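Local atomic coordinates of endo-b-1,4-glucanase (Nasutitermes takasagoensis, PDB entry 1KS8), a protein that probably cleaves internal beta-1,4-glucosidic linkages in cellulose and related beta-glucans, as a termite endoglucanase of glycosyl hydrolase family 9. Residues 230-235 / 262-267; 242-247 / 258-263; 275-280 / 320-325. All blocks are in the same frame, centred on the assembly; numbering follows the deposited sequence.

Interaction 1: residues 230-235 / 262-267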
# COMPACT_ATOMS: atom_id res chain seq x y z
N THR A 230 -20.04 19.20 1.11
CA THR A 230 -19.00 20.09 0.58
C THR A 230 -17.86 19.29 -0.06
O THR A 230 -17.32 19.69 -1.09
CB THR A 230 -18.41 21.01 1.68
OG1 THR A 230 -17.48 21.92 1.08
CG2 THR A 230 -17.70 20.19 2.74
N TYR A 231 -17.50 18.18 0.56
CA TYR A 231 -16.42 17.34 0.05
C TYR A 231 -16.81 16.66 -1.26
O TYR A 231 -15.98 16.52 -2.16
CB TYR A 231 -16.02 16.30 1.09
CG TYR A 231 -15.28 16.89 2.28
CD1 TYR A 231 -14.05 17.53 2.11
CD2 TYR A 231 -15.80 16.80 3.56
CE1 TYR A 231 -13.36 18.06 3.20
CE2 TYR A 231 -15.12 17.33 4.66
CZ TYR A 231 -13.90 17.96 4.47
OH TYR A 231 -13.22 18.47 5.55
N LEU A 232 -18.06 16.23 -1.36
CA LEU A 232 -18.53 15.58 -2.58
C LEU A 232 -18.51 16.57 -3.73
O LEU A 232 -18.07 16.26 -4.83
CB LEU A 232 -19.95 15.03 -2.39
CG LEU A 232 -20.56 14.39 -3.64
CD1 LEU A 232 -19.69 13.23 -4.10
CD2 LEU A 232 -21.97 13.91 -3.32
N ASN A 233 -19.01 17.78 -3.47
CA ASN A 233 -19.04 18.82 -4.49
C ASN A 233 -17.63 19.14 -4.97
O ASN A 233 -17.40 19.27 -6.17
CB ASN A 233 -19.70 20.09 -3.93
CG ASN A 233 -21.18 19.91 -3.67
OD1 ASN A 233 -21.80 20.70 -2.96
ND2 ASN A 233 -21.77 18.86 -4.26
N THR A 234 -16.70 19.25 -4.03
CA THR A 234 -15.32 19.52 -4.38
C THR A 234 -14.75 18.37 -5.20
O THR A 234 -14.12 18.58 -6.24
CB THR A 234 -14.45 19.73 -3.11
OG1 THR A 234 -14.88 20.91 -2.43
CG2 THR A 234 -12.99 19.86 -3.48
N ALA A 235 -14.98 17.14 -4.75
CA ALA A 235 -14.49 15.97 -5.46
C ALA A 235 -14.96 15.94 -6.91
O ALA A 235 -14.16 15.78 -7.83
CB ALA A 235 -14.93 14.70 -4.75
N VAL A 262 -14.28 4.22 -9.21
CA VAL A 262 -15.13 3.21 -8.61
C VAL A 262 -15.64 3.69 -7.25
O VAL A 262 -16.73 3.31 -6.82
CB VAL A 262 -14.38 1.85 -8.48
CG1 VAL A 262 -13.39 1.88 -7.33
CG2 VAL A 262 -15.38 0.72 -8.32
N LEU A 263 -14.86 4.54 -6.59
CA LEU A 263 -15.26 5.09 -5.29
C LEU A 263 -16.42 6.07 -5.50
O LEU A 263 -17.44 5.98 -4.83
CB LEU A 263 -14.08 5.83 -4.64
CG LEU A 263 -13.94 5.83 -3.11
CD1 LEU A 263 -13.11 7.04 -2.71
CD2 LEU A 263 -15.29 5.87 -2.43
N LEU A 264 -16.24 7.01 -6.43
CA LEU A 264 -17.29 7.98 -6.71
C LEU A 264 -18.55 7.32 -7.25
O LEU A 264 -19.66 7.79 -7.01
CB LEU A 264 -16.80 9.05 -7.69
CG LEU A 264 -15.87 10.11 -7.07
CD1 LEU A 264 -15.35 11.04 -8.15
CD2 LEU A 264 -16.63 10.90 -6.01
N ALA A 265 -18.39 6.22 -7.98
CA ALA A 265 -19.54 5.50 -8.52
C ALA A 265 -20.39 5.01 -7.35
O ALA A 265 -21.62 5.08 -7.38
CB ALA A 265 -19.09 4.33 -9.37
N LYS A 266 -19.73 4.52 -6.30
CA LYS A 266 -20.43 4.01 -5.13
C LYS A 266 -21.06 5.13 -4.31
O LYS A 266 -22.18 5.00 -3.82
CB LYS A 266 -19.47 3.21 -4.25
CG LYS A 266 -20.14 2.59 -3.02
CD LYS A 266 -19.15 1.76 -2.21
CE LYS A 266 -19.85 1.00 -1.10
NZ LYS A 266 -20.55 1.91 -0.15
N LEU A 267 -20.33 6.23 -4.15
CA LEU A 267 -20.80 7.37 -3.36
C LEU A 267 -21.90 8.20 -4.00
O LEU A 267 -22.72 8.79 -3.30
CB LEU A 267 -19.62 8.29 -3.03
CG LEU A 267 -18.48 7.69 -2.19
CD1 LEU A 267 -17.37 8.71 -2.04
CD2 LEU A 267 -19.01 7.28 -0.82
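L232 and A235 face L264 across two helical segments that run in broadly opposed senses but are steeply inclined to each other, with the CA atoms of A235 and L264 8.6 Å apart and those of L232 and L267 at the same spacing. The two helices, 229-241 and 257-268, follow one another in the chain of the (alpha/alpha)6 fold, and a long loop turns the chain back between them. Contact is made purely by aliphatic groups, and it is thin: about 126 Å² is buried in all.

L264 is the common partner. Its CG is anti to the carbonyl carbon (chi1 -77°), and the branch reaches across to the opposing helix. A235, one helical turn on from L232, turns its CB toward the partner, and that methyl itself is what the leucine reaches. L232 sets off obliquely, and with CG anti to the backbone N (chi1 177°) it carries CD1 toward the same leucine; L232 also touches Y223 of helix 212-226. L264 is shared with helix 271-286, where it meets Y273. A single methyl does the touching: L264 CD2 lies 4.3 Å from L232 CD1 and 4.3 Å from A235 CB.

Interaction 2: residues 242-247 / 258-263; sequences FGLQNW and SGVQVL
V260 and Q261, neighbours on helix 257-268, meet the loop residues L244 and Q245 through different first torsions. In V260, CG1 stands anti to the backbone N (chi1 168°) and is presented to L244; in Q261, CG is anti to the carbonyl carbon (chi1 -70°), and the chain beyond it is extended, so that the amide reaches the loop backbone. L244 CD2 touches V260 CG1 at 4.1 Å, the two side chains crossing at about a right angle. The other methyl, L244 CD1, rests over one face of the W247 indole, offset toward its rim, so the leucine joins helix and tryptophan.

The polar half depends on Q261 OE1. It lies 3.5 Å from L244 O, but the two oxygens are not bonded to each other: L244 O takes the N-H of W247, and OE1 is met by Y239 OH and by water 1. The water donates to Q261 OE1 at 2.9 Å and to W247 O at 2.8 Å, though more acceptors surround it than it has protons, so the two bonds need not be held at once. A glutamine suits this place because it is long enough to reach the loop and carries no charge into a buried setting.

The loop leaves helix 229-241 through a Schellman motif (L244 N to Y239 O, G243 N to D240 O), and glycine suits the positive phi of G243. W247 NE1 bonds F242 O from above the carbonyl plane. W247 also touches D210 and D213, which bind calcium in another structure of this protein, although none is bound here. Around the contact, V260 meets V216 of helix 212-226 and Y239 of helix 229-241, while Q261 packs on T276 and V277 of helix 271-286.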
# COMPACT_ATOMS: atom_id res chain seq x y z
N PHE A 242 -10.26 18.71 -13.82
CA PHE A 242 -9.04 18.01 -14.20
C PHE A 242 -9.27 16.99 -15.32
O PHE A 242 -8.32 16.45 -15.87
CB PHE A 242 -8.46 17.31 -12.97
CG PHE A 242 -8.11 18.24 -11.83
CD1 PHE A 242 -8.04 17.76 -10.53
CD2 PHE A 242 -7.84 19.58 -12.07
CE1 PHE A 242 -7.70 18.61 -9.47
CE2 PHE A 242 -7.50 20.44 -11.02
CZ PHE A 242 -7.43 19.95 -9.72
N GLY A 243 -10.54 16.74 -15.64
CA GLY A 243 -10.86 15.79 -16.69
C GLY A 243 -10.36 14.38 -16.43
O GLY A 243 -9.84 13.72 -17.33
N LEU A 244 -10.54 13.90 -15.21
CA LEU A 244 -10.09 12.56 -14.84
C LEU A 244 -10.69 11.44 -15.68
O LEU A 244 -10.10 10.36 -15.78
CB LEU A 244 -10.39 12.29 -13.36
CG LEU A 244 -9.29 12.63 -12.36
CD1 LEU A 244 -8.92 14.10 -12.46
CD2 LEU A 244 -9.76 12.30 -10.95
N GLN A 245 -11.85 11.67 -16.28
CA GLN A 245 -12.48 10.65 -17.10
C GLN A 245 -11.58 10.26 -18.28
O GLN A 245 -11.72 9.17 -18.83
CB GLN A 245 -13.83 11.13 -17.64
CG GLN A 245 -13.75 12.37 -18.51
CD GLN A 245 -13.99 13.65 -17.73
OE1 GLN A 245 -13.39 13.88 -16.68
NE2 GLN A 245 -14.87 14.50 -18.26
N ASN A 246 -10.67 11.15 -18.65
CA ASN A 246 -9.76 10.92 -19.77
C ASN A 246 -8.38 10.39 -19.36
O ASN A 246 -7.57 10.05 -20.22
CB ASN A 246 -9.59 12.21 -20.58
CG ASN A 246 -10.87 12.64 -21.26
OD1 ASN A 246 -10.95 13.75 -21.80
ND2 ASN A 246 -11.87 11.77 -21.26
N TRP A 247 -8.12 10.34 -18.06
CA TRP A 247 -6.84 9.86 -17.56
C TRP A 247 -6.70 8.35 -17.75
O TRP A 247 -7.70 7.63 -17.81
CB TRP A 247 -6.69 10.19 -16.08
CG TRP A 247 -6.43 11.63 -15.77
CD1 TRP A 247 -6.96 12.72 -16.41
CD2 TRP A 247 -5.64 12.15 -14.70
NE1 TRP A 247 -6.55 13.88 -15.80
CE2 TRP A 247 -5.74 13.56 -14.74
CE3 TRP A 247 -4.86 11.56 -13.69
CZ2 TRP A 247 -5.09 14.39 -13.83
CZ3 TRP A 247 -4.21 12.39 -12.78
CH2 TRP A 247 -4.33 13.79 -12.85
N SER A 258 -8.77 4.92 -11.49
CA SER A 258 -9.79 3.88 -11.38
C SER A 258 -10.32 3.76 -9.96
O SER A 258 -11.49 3.44 -9.75
CB SER A 258 -9.24 2.53 -11.85
OG SER A 258 -9.01 2.53 -13.24
N GLY A 259 -9.46 4.02 -8.98
CA GLY A 259 -9.89 3.96 -7.60
C GLY A 259 -10.88 5.08 -7.36
O GLY A 259 -11.93 4.88 -6.76
N VAL A 260 -10.53 6.28 -7.83
CA VAL A 260 -11.39 7.45 -7.68
C VAL A 260 -12.74 7.20 -8.34
O VAL A 260 -13.79 7.48 -7.76
CB VAL A 260 -10.75 8.69 -8.34
CG1 VAL A 260 -11.77 9.82 -8.43
CG2 VAL A 260 -9.54 9.14 -7.53
N GLN A 261 -12.71 6.66 -9.55
CA GLN A 261 -13.92 6.38 -10.30
C GLN A 261 -14.84 5.34 -9.67
O GLN A 261 -16.05 5.54 -9.59
CB GLN A 261 -13.54 5.98 -11.73
CG GLN A 261 -12.99 7.16 -12.53
CD GLN A 261 -12.21 6.74 -13.76
OE1 GLN A 261 -11.88 7.57 -14.60
NE2 GLN A 261 -11.90 5.45 -13.86
N VAL A 262 -14.28 4.22 -9.21
CA VAL A 262 -15.13 3.21 -8.61
C VAL A 262 -15.64 3.69 -7.25
O VAL A 262 -16.73 3.31 -6.82
CB VAL A 262 -14.38 1.85 -8.48
CG1 VAL A 262 -13.39 1.88 -7.33
CG2 VAL A 262 -15.38 0.72 -8.32
N LEU A 263 -14.86 4.54 -6.59
CA LEU A 263 -15.26 5.09 -5.29
C LEU A 263 -16.42 6.07 -5.50
O LEU A 263 -17.44 5.98 -4.83
CB LEU A 263 -14.08 5.83 -4.64
CG LEU A 263 -13.94 5.83 -3.11
CD1 LEU A 263 -13.11 7.04 -2.71
CD2 LEU A 263 -15.29 5.87 -2.43
O HOH W 1 -10.26 7.12 -16.94

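Interaction 3: residues 275-280 / 320-325; sequences DTVQSY and LGLSAS
V277 and L322 make the tight part of this contact: CG1 of V277 meets CD1 of L322 at 4.0 Å, both side chains being directed at the opposite segment. The valine's chi1 of 172° sets CG1 opposite the backbone N, facing the leucine, and its branched, compact shape packs on without projecting far from the helix. V277 is buried and also touches A317 of helix 303-319.

The leucine's second methyl faces the looser side. L322 CD2 lies 4.1 Å from Q278 NE2, where the extended glutamine crosses it at about a right angle; this is only van der Waals contact. Q278 is partly exposed, at the edge of the contact, where a long polar chain suits.

Between helices 303-319 and 324-341 of the (alpha/alpha)6 fold, the chain turns through a Schellman motif at G321. Its positive phi (95°) suits glycine, since a side chain there would jam against the preceding carbonyl O. L322, the next residue, points toward helix 271-286. Y327 of helix 324-341 touches both L322 and Q278.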
# COMPACT_ATOMS: atom_id res chain seq x y z
N ASP A 275 -19.55 3.80 -16.13
CA ASP A 275 -19.18 3.57 -17.53
C ASP A 275 -17.66 3.52 -17.65
O ASP A 275 -17.11 2.63 -18.30
CB ASP A 275 -19.70 4.69 -18.44
CG ASP A 275 -21.21 4.73 -18.54
OD1 ASP A 275 -21.85 3.65 -18.52
OD2 ASP A 275 -21.77 5.84 -18.67
N THR A 276 -16.98 4.47 -17.02
CA THR A 276 -15.53 4.52 -17.09
C THR A 276 -14.89 3.29 -16.45
O THR A 276 -13.90 2.77 -16.95
CB THR A 276 -14.99 5.80 -16.41
OG1 THR A 276 -15.62 6.95 -16.99
CG2 THR A 276 -13.49 5.91 -16.63
N VAL A 277 -15.47 2.82 -15.34
CA VAL A 277 -14.95 1.64 -14.66
C VAL A 277 -15.10 0.39 -15.54
O VAL A 277 -14.15 -0.37 -15.70
CB VAL A 277 -15.66 1.41 -13.31
CG1 VAL A 277 -15.24 0.07 -12.71
CG2 VAL A 277 -15.32 2.54 -12.35
N GLN A 278 -16.30 0.19 -16.09
CA GLN A 278 -16.56 -0.96 -16.96
C GLN A 278 -15.63 -0.97 -18.16
O GLN A 278 -15.11 -2.01 -18.56
CB GLN A 278 -18.01 -0.97 -17.46
CG GLN A 278 -18.20 -1.78 -18.75
CD GLN A 278 -19.61 -1.74 -19.32
OE1 GLN A 278 -19.82 -1.97 -20.51
NE2 GLN A 278 -20.59 -1.48 -18.46
N SER A 279 -15.44 0.20 -18.76
CA SER A 279 -14.58 0.32 -19.93
C SER A 279 -13.16 -0.13 -19.61
O SER A 279 -12.54 -0.85 -20.38
CB SER A 279 -14.56 1.77 -20.43
OG SER A 279 -13.75 1.89 -21.57
N TYR A 280 -12.66 0.30 -18.45
CA TYR A 280 -11.31 -0.06 -18.03
C TYR A 280 -11.18 -1.55 -17.74
O TYR A 280 -10.26 -2.21 -18.22
CB TYR A 280 -10.91 0.74 -16.79
CG TYR A 280 -9.57 0.34 -16.22
CD1 TYR A 280 -8.40 0.52 -16.97
CD2 TYR A 280 -9.46 -0.22 -14.95
CE1 TYR A 280 -7.15 0.14 -16.45
CE2 TYR A 280 -8.22 -0.60 -14.43
CZ TYR A 280 -7.08 -0.42 -15.19
OH TYR A 280 -5.86 -0.81 -14.69
N LEU A 320 -20.51 -2.99 -7.50
CA LEU A 320 -21.38 -1.97 -8.09
C LEU A 320 -22.45 -2.64 -8.93
O LEU A 320 -23.39 -1.99 -9.40
CB LEU A 320 -20.57 -1.03 -8.99
CG LEU A 320 -19.51 -0.12 -8.35
CD1 LEU A 320 -18.74 0.60 -9.44
CD2 LEU A 320 -20.18 0.88 -7.42
N GLY A 321 -22.32 -3.95 -9.11
CA GLY A 321 -23.28 -4.69 -9.90
C GLY A 321 -22.83 -4.84 -11.34
O GLY A 321 -23.61 -5.25 -12.20
N LEU A 322 -21.57 -4.50 -11.61
CA LEU A 322 -21.02 -4.61 -12.96
C LEU A 322 -20.45 -6.00 -13.20
O LEU A 322 -19.50 -6.41 -12.52
CB LEU A 322 -19.90 -3.57 -13.16
CG LEU A 322 -20.29 -2.09 -13.19
CD1 LEU A 322 -19.04 -1.23 -13.17
CD2 LEU A 322 -21.13 -1.81 -14.43
N SER A 323 -21.04 -6.72 -14.15
CA SER A 323 -20.61 -8.08 -14.51
C SER A 323 -19.97 -8.77 -13.32
O SER A 323 -18.86 -9.29 -13.41
CB SER A 323 -19.59 -8.02 -15.66
OG SER A 323 -20.08 -7.23 -16.73
N ALA A 324 -20.68 -8.77 -12.19
CA ALA A 324 -20.17 -9.35 -10.95
C ALA A 324 -19.50 -10.71 -11.06
O ALA A 324 -18.36 -10.88 -10.62
CB ALA A 324 -21.29 -9.41 -9.93
N SER A 325 -20.19 -11.69 -11.64
CA SER A 325 -19.62 -13.03 -11.77
C SER A 325 -18.33 -13.09 -12.57
O SER A 325 -17.34 -13.66 -12.11
CB SER A 325 -20.65 -13.97 -12.39
OG SER A 325 -21.76 -14.15 -11.52

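Helix 257-268 joins the set: interactions 1 and 2, with centres about 11 Å apart, use successive turns of much the same side of it, V260 and Q261 for the loop and L264 for helix 229-241. Their segments overlap at V262 and L263, which make neither contact. Interaction 3 lies about 17 Å from interaction 1 and 14 Å from interaction 2, centre to centre, yet packs on both, with V262 CG2 3.5 Å from L320 CD1. Interaction 2 is nearest the calcium-binding residues, with no metal bound here: the side chain of L244 is about 4 Å from that of D213, against about 10 Å for L264. Interaction 3 is structural packing remote from the calcium-binding and predicted catalytic residues.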